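Long-range contact in glycerate dehydrogenase related protein (Thermoplasma acidophilum, PDB 3GVX), which probably acts as an NAD(P)-dependent reductase of 2-oxoacids such as glyoxylate or hydroxypyruvate, in the D-isomer specific 2-hydroxyacid dehydrogenase family: residues A209-V214 and S233-N238. Residues are numbered along the deposited sequence; the frame is centred on the assembly and turned at random.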
loop_
_atom_site.group_PDB
_atom_site.type_symbol
_atom_site.label_atom_id
_atom_site.label_comp_id
_atom_site.label_asym_id
_atom_site.label_seq_id
_atom_site.Cartn_x
_atom_site.Cartn_y
_atom_site.Cartn_z
ATOM N N ALA B 209 -17.735 1.082 2.554
ATOM C CA ALA B 209 -19.035 0.900 1.914
ATOM C C ALA B 209 -20.019 1.945 2.440
ATOM O O ALA B 209 -19.972 3.104 2.060
ATOM C CB ALA B 209 -19.554 -0.521 2.178
ATOM N N ARG B 210 -20.885 1.527 3.344
ATOM C CA ARG B 210 -21.859 2.429 3.924
ATOM C C ARG B 210 -21.975 2.144 5.403
ATOM O O ARG B 210 -21.882 0.994 5.834
ATOM C CB ARG B 210 -23.206 2.247 3.226
ATOM C CG ARG B 210 -23.233 2.765 1.793
ATOM C CD ARG B 210 -23.398 4.277 1.799
ATOM N NE ARG B 210 -22.367 4.971 1.028
ATOM C CZ ARG B 210 -22.481 5.328 -0.249
ATOM N NH1 ARG B 210 -23.592 5.061 -0.915
ATOM N NH2 ARG B 210 -21.480 5.952 -0.861
ATOM N N ALA B 211 -22.159 3.201 6.179
ATOM C CA ALA B 211 -22.284 3.067 7.613
ATOM C C ALA B 211 -23.448 2.140 7.978
ATOM O O ALA B 211 -23.331 1.323 8.894
ATOM C CB ALA B 211 -22.465 4.446 8.254
ATOM N N ASP B 212 -24.553 2.225 7.243
ATOM C CA ASP B 212 -25.703 1.394 7.569
ATOM C C ASP B 212 -25.595 -0.097 7.328
ATOM O O ASP B 212 -26.479 -0.848 7.726
ATOM C CB ASP B 212 -26.958 1.981 6.927
ATOM C CG ASP B 212 -27.351 3.297 7.577
ATOM O OD1 ASP B 212 -27.470 3.319 8.815
ATOM O OD2 ASP B 212 -27.514 4.309 6.868
ATOM N N VAL B 213 -24.512 -0.540 6.700
ATOM C CA VAL B 213 -24.333 -1.968 6.508
ATOM C C VAL B 213 -23.896 -2.466 7.883
ATOM O O VAL B 213 -23.858 -3.665 8.156
ATOM C CB VAL B 213 -23.249 -2.289 5.443
ATOM C CG1 VAL B 213 -23.010 -3.798 5.378
ATOM C CG2 VAL B 213 -23.685 -1.749 4.073
ATOM N N VAL B 214 -23.579 -1.515 8.757
ATOM C CA VAL B 214 -23.173 -1.835 10.115
ATOM C C VAL B 214 -24.116 -1.287 11.187
ATOM O O VAL B 214 -24.521 -0.123 11.164
ATOM C CB VAL B 214 -21.740 -1.319 10.444
ATOM C CG1 VAL B 214 -21.433 -1.535 11.936
ATOM C CG2 VAL B 214 -20.710 -2.028 9.566
ATOM N N SER B 233 -12.953 3.459 9.473
ATOM C CA SER B 233 -13.996 3.731 8.509
ATOM C C SER B 233 -13.937 5.072 7.828
ATOM O O SER B 233 -13.508 6.081 8.388
ATOM C CB SER B 233 -15.359 3.540 9.170
ATOM O OG SER B 233 -16.369 3.457 8.195
ATOM N N ASP B 234 -14.376 5.060 6.584
ATOM C CA ASP B 234 -14.421 6.270 5.809
ATOM C C ASP B 234 -15.866 6.753 5.778
ATOM O O ASP B 234 -16.163 7.773 5.180
ATOM C CB ASP B 234 -13.917 6.014 4.396
ATOM C CG ASP B 234 -13.955 7.251 3.542
ATOM O OD1 ASP B 234 -13.407 8.297 3.959
ATOM O OD2 ASP B 234 -14.542 7.180 2.449
ATOM N N VAL B 235 -16.758 6.012 6.433
ATOM C CA VAL B 235 -18.173 6.374 6.470
ATOM C C VAL B 235 -18.772 6.222 7.853
ATOM O O VAL B 235 -18.584 5.210 8.530
ATOM C CB VAL B 235 -19.002 5.520 5.505
ATOM C CG1 VAL B 235 -18.471 5.668 4.085
ATOM C CG2 VAL B 235 -19.007 4.072 5.974
ATOM N N TRP B 236 -19.503 7.238 8.273
ATOM C CA TRP B 236 -20.117 7.210 9.581
ATOM C C TRP B 236 -21.632 7.301 9.457
ATOM O O TRP B 236 -22.138 7.714 8.421
ATOM C CB TRP B 236 -19.557 8.357 10.414
ATOM C CG TRP B 236 -19.808 8.165 11.836
ATOM C CD1 TRP B 236 -20.798 8.741 12.564
ATOM C CD2 TRP B 236 -19.089 7.311 12.734
ATOM N NE1 TRP B 236 -20.751 8.303 13.855
ATOM C CE2 TRP B 236 -19.713 7.422 13.992
ATOM C CE3 TRP B 236 -17.988 6.459 12.599
ATOM C CZ2 TRP B 236 -19.274 6.726 15.113
ATOM C CZ3 TRP B 236 -17.553 5.765 13.712
ATOM C CH2 TRP B 236 -18.201 5.901 14.956
ATOM N N TRP B 237 -22.367 6.922 10.494
ATOM C CA TRP B 237 -23.808 7.017 10.386
ATOM C C TRP B 237 -24.238 8.475 10.409
ATOM O O TRP B 237 -23.596 9.338 11.032
ATOM C CB TRP B 237 -24.503 6.226 11.496
ATOM C CG TRP B 237 -24.090 4.799 11.549
ATOM C CD1 TRP B 237 -24.734 3.731 11.001
ATOM C CD2 TRP B 237 -22.915 4.283 12.175
ATOM N NE1 TRP B 237 -24.036 2.578 11.253
ATOM C CE2 TRP B 237 -22.918 2.886 11.978
ATOM C CE3 TRP B 237 -21.870 4.864 12.901
ATOM C CZ2 TRP B 237 -21.902 2.059 12.457
ATOM C CZ3 TRP B 237 -20.861 4.046 13.378
ATOM C CH2 TRP B 237 -20.887 2.652 13.159
ATOM N N ASN B 238 -25.329 8.712 9.691
ATOM C CA ASN B 238 -25.959 10.008 9.518
ATOM C C ASN B 238 -25.151 10.901 8.603
ATOM O O ASN B 238 -25.539 11.083 7.457
ATOM C CB ASN B 238 -26.239 10.669 10.865
ATOM C CG ASN B 238 -27.084 9.780 11.765
ATOM O OD1 ASN B 238 -27.945 9.030 11.284
ATOM N ND2 ASN B 238 -26.849 9.858 13.070
#
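The methyl group of Ala-211 is the bump of this contact, and its hollow is formed by the backbone of Trp-236 and the indole of Trp-237. CB sits 3.2 Å from Trp-236 C and lies over one face of the Trp-237 five-membered ring, 3.7 Å from its centroid, a CH-pi contact 11° off the ring normal. Val-235 supplies a second bump: CG2 presses on the peptide between Arg-210 and Ala-211, 3.3 Å from Ala-211 N, while CG1 leans on Ala-209 O.

With chi1 at -55°, CG of Trp-237 stands beside the backbone N, and the indole reaches the 3-10 segment 211-213. Its NE1 donates to Val-214 O at 2.7 Å, near the ring plane, with an N-H...O angle of 154°. Ala-211 O lies 2.8 Å from NE1 but well off that plane, on the side of the Ala-211 methyl. Along the rim to one side of NE1, Val-214 CG1 packs 3.7 Å from CZ2; to the other, Asp-212 OD1 comes to the edge at CD1. A leucine in place of Trp-237 would probably leave Val-214 O without this donor and deprive the Ala-211 methyl of its flat seat.

Lys-216 of helix 216-225 packs against both tryptophans. The contact joins the loops following strands 204-207 and 230-233, neighbours in the parallel sheet, as expected of the Rossmann-type NAD-binding domain of this dehydrogenase family.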